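Local atomic coordinates of L-asparaginase 1 (Escherichia coli, PDB entry 6NXC), a protein that hydrolyses L-asparagine to L-aspartate and ammonium as a cytoplasmic homotetramer that is allosterically activated by L-asparagine. Residues B[48-51]-B[52-56]; B[87-90]-B[91-95]. The protein carries 1 engineered substitution. All coordinates share one frame; numbering follows the deposited sequence.

Interaction 1 (B[48-51]-B[52-56]); sequences SGHL and QRQLA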
loop_
_atom_site.group_PDB
_atom_site.type_symbol
_atom_site.label_atom_id
_atom_site.label_comp_id
_atom_site.label_asym_id
_atom_site.label_seq_id
_atom_site.Cartn_x
_atom_site.Cartn_y
_atom_site.Cartn_z
ATOM N N SER B 48 25.440 -24.606 17.961
ATOM C CA SER B 48 24.331 -24.973 18.867
ATOM C C SER B 48 23.773 -26.313 18.408
ATOM O O SER B 48 23.524 -27.137 19.251
ATOM C CB SER B 48 23.272 -23.891 18.944
ATOM O OG SER B 48 23.541 -22.989 20.019
ATOM N N GLY B 49 23.571 -26.548 17.106
ATOM C CA GLY B 49 22.865 -27.766 16.623
ATOM C C GLY B 49 21.336 -27.719 16.779
ATOM O O GLY B 49 20.637 -28.660 16.301
ATOM N N HIS B 50 20.812 -26.649 17.370
ATOM C CA HIS B 50 19.388 -26.453 17.702
ATOM C C HIS B 50 18.534 -26.305 16.427
ATOM O O HIS B 50 17.505 -26.934 16.370
ATOM C CB HIS B 50 19.255 -25.246 18.620
ATOM C CG HIS B 50 17.964 -25.254 19.339
ATOM N ND1 HIS B 50 17.252 -24.104 19.577
ATOM C CD2 HIS B 50 17.258 -26.277 19.862
ATOM C CE1 HIS B 50 16.157 -24.413 20.235
ATOM N NE2 HIS B 50 16.138 -25.740 20.417
ATOM N N LEU B 51 18.939 -25.493 15.436
ATOM C CA LEU B 51 18.185 -25.324 14.164
ATOM C C LEU B 51 17.963 -26.693 13.482
ATOM O O LEU B 51 16.826 -27.006 13.097
ATOM C CB LEU B 51 18.914 -24.374 13.189
ATOM C CG LEU B 51 18.344 -24.555 11.776
ATOM C CD1 LEU B 51 16.983 -23.890 11.768
ATOM C CD2 LEU B 51 19.269 -24.069 10.670
ATOM N N GLN B 52 19.016 -27.436 13.222
ATOM C CA GLN B 52 19.012 -28.714 12.497
ATOM C C GLN B 52 18.098 -29.788 13.184
ATOM O O GLN B 52 17.390 -30.521 12.508
ATOM C CB GLN B 52 20.444 -29.195 12.425
ATOM C CG GLN B 52 21.412 -28.207 11.788
ATOM C CD GLN B 52 22.282 -27.402 12.748
ATOM O OE1 GLN B 52 21.821 -26.737 13.723
ATOM N NE2 GLN B 52 23.577 -27.501 12.513
ATOM N N ARG B 53 18.123 -29.879 14.501
ATOM C CA ARG B 53 17.189 -30.749 15.280
ATOM C C ARG B 53 15.775 -30.196 15.083
ATOM O O ARG B 53 14.831 -30.981 14.897
ATOM C CB ARG B 53 17.622 -30.816 16.750
ATOM C CG ARG B 53 16.613 -31.495 17.678
ATOM C CD ARG B 53 16.490 -32.959 17.208
ATOM N NE ARG B 53 15.731 -33.790 18.132
ATOM C CZ ARG B 53 15.297 -35.043 17.888
ATOM N NH1 ARG B 53 15.540 -35.631 16.734
ATOM N NH2 ARG B 53 14.556 -35.654 18.800
ATOM N N GLN B 54 15.579 -28.867 15.102
ATOM C CA GLN B 54 14.206 -28.319 15.026
ATOM C C GLN B 54 13.653 -28.675 13.641
ATOM O O GLN B 54 12.473 -29.133 13.546
ATOM C CB GLN B 54 14.172 -26.787 15.207
ATOM C CG GLN B 54 14.499 -26.272 16.607
ATOM C CD GLN B 54 15.132 -24.891 16.588
ATOM O OE1 GLN B 54 15.930 -24.560 15.713
ATOM N NE2 GLN B 54 14.782 -24.041 17.544
ATOM N N LEU B 55 14.477 -28.604 12.576
ATOM C CA LEU B 55 13.966 -28.928 11.220
ATOM C C LEU B 55 13.723 -30.423 11.073
ATOM O O LEU B 55 12.739 -30.740 10.374
ATOM C CB LEU B 55 14.941 -28.436 10.157
ATOM C CG LEU B 55 15.116 -26.924 10.139
ATOM C CD1 LEU B 55 16.084 -26.550 9.034
ATOM C CD2 LEU B 55 13.822 -26.194 9.945
ATOM N N ALA B 56 14.505 -31.282 11.719
ATOM C CA ALA B 56 14.257 -32.734 11.738
ATOM C C ALA B 56 12.846 -33.020 12.264
ATOM O O ALA B 56 12.251 -34.053 11.879
ATOM C CB ALA B 56 15.322 -33.407 12.593
#

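Interaction 2 (B[87-90]-B[91-95]); sequences DWQH and IAEDI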
loop_
_atom_site.group_PDB
_atom_site.type_symbol
_atom_site.label_atom_id
_atom_site.label_comp_id
_atom_site.label_asym_id
_atom_site.label_seq_id
_atom_site.Cartn_x
_atom_site.Cartn_y
_atom_site.Cartn_z
ATOM N N ASP B 87 33.337 -11.540 6.257
ATOM C CA ASP B 87 32.197 -12.511 6.290
ATOM C C ASP B 87 31.565 -12.726 4.907
ATOM O O ASP B 87 31.105 -13.864 4.638
ATOM C CB ASP B 87 31.198 -12.112 7.379
ATOM C CG ASP B 87 31.877 -12.058 8.754
ATOM O OD1 ASP B 87 32.581 -13.097 9.140
ATOM O OD2 ASP B 87 31.825 -10.958 9.378
ATOM N N TRP B 88 31.415 -11.678 4.066
ATOM C CA TRP B 88 30.800 -11.844 2.767
ATOM C C TRP B 88 31.714 -12.818 1.969
ATOM O O TRP B 88 31.245 -13.714 1.253
ATOM C CB TRP B 88 30.732 -10.479 2.043
ATOM C CG TRP B 88 29.946 -9.415 2.734
ATOM C CD1 TRP B 88 28.943 -9.546 3.649
ATOM C CD2 TRP B 88 30.189 -8.003 2.601
ATOM N NE1 TRP B 88 28.509 -8.300 4.040
ATOM C CE2 TRP B 88 29.279 -7.348 3.467
ATOM C CE3 TRP B 88 31.023 -7.250 1.773
ATOM C CZ2 TRP B 88 29.180 -5.970 3.470
ATOM C CZ3 TRP B 88 30.970 -5.879 1.833
ATOM C CH2 TRP B 88 30.084 -5.269 2.711
ATOM N N GLN B 89 33.012 -12.556 2.047
ATOM C CA GLN B 89 34.036 -13.428 1.393
ATOM C C GLN B 89 33.930 -14.880 1.859
ATOM O O GLN B 89 33.981 -15.843 1.025
ATOM C CB GLN B 89 35.460 -12.849 1.657
ATOM C CG GLN B 89 36.517 -13.625 0.894
ATOM C CD GLN B 89 36.606 -13.311 -0.573
ATOM O OE1 GLN B 89 36.279 -12.232 -0.996
ATOM N NE2 GLN B 89 37.108 -14.260 -1.383
ATOM N N HIS B 90 33.727 -15.116 3.151
ATOM C CA HIS B 90 33.676 -16.485 3.748
ATOM C C HIS B 90 32.460 -17.175 3.110
ATOM O O HIS B 90 32.565 -18.374 2.692
ATOM C CB HIS B 90 33.476 -16.393 5.292
ATOM C CG HIS B 90 33.504 -17.650 6.091
ATOM N ND1 HIS B 90 34.001 -18.874 5.609
ATOM C CD2 HIS B 90 33.217 -17.863 7.402
ATOM C CE1 HIS B 90 33.906 -19.798 6.559
ATOM N NE2 HIS B 90 33.471 -19.191 7.678
ATOM N N ILE B 91 31.305 -16.468 3.052
ATOM C CA ILE B 91 30.082 -17.036 2.476
ATOM C C ILE B 91 30.295 -17.302 0.970
ATOM O O ILE B 91 29.964 -18.428 0.519
ATOM C CB ILE B 91 28.877 -16.125 2.732
ATOM C CG1 ILE B 91 28.573 -15.941 4.209
ATOM C CG2 ILE B 91 27.685 -16.608 1.914
ATOM C CD1 ILE B 91 27.632 -14.798 4.525
ATOM N N ALA B 92 30.928 -16.395 0.214
ATOM C CA ALA B 92 31.161 -16.576 -1.238
ATOM C C ALA B 92 32.011 -17.820 -1.488
ATOM O O ALA B 92 31.741 -18.644 -2.383
ATOM C CB ALA B 92 31.794 -15.397 -1.844
ATOM N N GLU B 93 33.033 -17.987 -0.640
ATOM C CA GLU B 93 33.934 -19.169 -0.729
ATOM C C GLU B 93 33.188 -20.460 -0.444
ATOM O O GLU B 93 33.504 -21.499 -1.083
ATOM C CB GLU B 93 35.155 -19.021 0.157
ATOM C CG GLU B 93 36.003 -17.808 -0.251
ATOM C CD GLU B 93 37.168 -17.435 0.689
ATOM O OE1 GLU B 93 38.084 -16.720 0.170
ATOM O OE2 GLU B 93 37.159 -17.815 1.925
ATOM N N ASP B 94 32.293 -20.419 0.496
ATOM C CA ASP B 94 31.545 -21.652 0.855
ATOM C C ASP B 94 30.628 -21.995 -0.343
ATOM O O ASP B 94 30.471 -23.161 -0.620
ATOM C CB ASP B 94 30.720 -21.393 2.104
ATOM C CG ASP B 94 30.001 -22.543 2.775
ATOM O OD1 ASP B 94 30.386 -23.601 2.519
ATOM O OD2 ASP B 94 29.014 -22.283 3.577
ATOM N N ILE B 95 29.977 -21.002 -0.983
ATOM C CA ILE B 95 29.128 -21.265 -2.194
ATOM C C ILE B 95 30.007 -21.908 -3.285
ATOM O O ILE B 95 29.627 -22.958 -3.850
ATOM C CB ILE B 95 28.432 -19.985 -2.685
ATOM C CG1 ILE B 95 27.386 -19.524 -1.678
ATOM C CG2 ILE B 95 27.865 -20.113 -4.114
ATOM C CD1 ILE B 95 27.027 -18.065 -1.860
#

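Interaction 1 (B[48-51]-B[52-56])
H50 and Q54, one helical turn apart, meet with the amide of Q54 lying over one face of the imidazole. Their planes are 35° apart. Q54 NE2 sits toward the rim of the ring, 3.0 Å from H50 CE1. Q54 CG also lies over the face, 4.2 Å from the centroid of the H50 ring, as a CH-pi contact. The ring is poorly ordered and the Q54 amide is placed close against the H50 carbonyl, so the detail of this pairing is doubtful. H50 CG lies anti to the backbone N (chi1 -161°), which sets the ring beside its own carbonyl and facing the Q54 chain. An alanine in place of Q54 would probably leave this face of the H50 ring without its amide cover and set the imidazole freer to turn. The pairs lie on the N-terminal part of the short helix 50-56, with G49 as N-cap. Q54 N bonds to H50 O at 3.0 Å, and L55 N to L51 O at 2.9 Å; the bond from R53 N to G49 O is weak. On the inner side L51 CD1 rests 3.9 Å from L55 CG. L51 also touches Y30, and L55 touches I71. Q52 bends back so that OE1 lies 3.2 Å from G49 C, while its NE2 bonds to E73.

Interaction 2 (B[87-90]-B[91-95])
Q89 CG stands anti to the backbone N (chi1 -174°), and the chain then bends at chi2 (77°), which carries its amide along the helix to E93. E93 starts with CG anti to its carbonyl carbon and runs out extended to meet it. Q89 NE2 donates to E93 OE1 at 3.1 Å. The N-H points almost straight at the oxygen, and E93 OE1 lies nearly in the Q89 amide plane. The carboxylate, however, is turned 83° from the amide and receives the proton from above its own plane. The other end of the amide is held too, since Q89 OE1 accepts from I227 N. E93 N bonds to Q89 O at 2.9 Å, and E93 CG lies close beside the same oxygen. On another side of the helix, I91 CG1 lies 3.3 Å from D87 O, and I91 N bonds to that same oxygen at 3.1 Å. I91 also touches Y74 and T31 of the sheet, while D94 bonds to Y74, Y27 and H72. W88 packs on T117 and A120 and reaches P239 of a second subunit. This is an i to i+4 side-chain hydrogen bond on an amphipathic alpha-helix that packs against the mixed sheet of the N-terminal asparaginase domain.

Overall arrangement
Interactions 1 and 2 lie on different helices of the N-terminal domain, their centres about 22 Å apart and their nearest atoms about 12 Å apart. Both helices touch strands 25-32 and 68-78. Interaction 1 lies farther from the chain centre, about 27 Å against 14 Å, and contains a helix start. Interaction 2 lies within helix 85-98. Both are partly buried. Their side-chain chemistry differs: an amide over a ring face in 48-56, and an amide-to-carboxylate hydrogen bond in 87-95. No other subunit touches interaction 1, whereas W88 in interaction 2 packs on a second subunit. D94 in 87-95 adds buried polar bonds to the sheet.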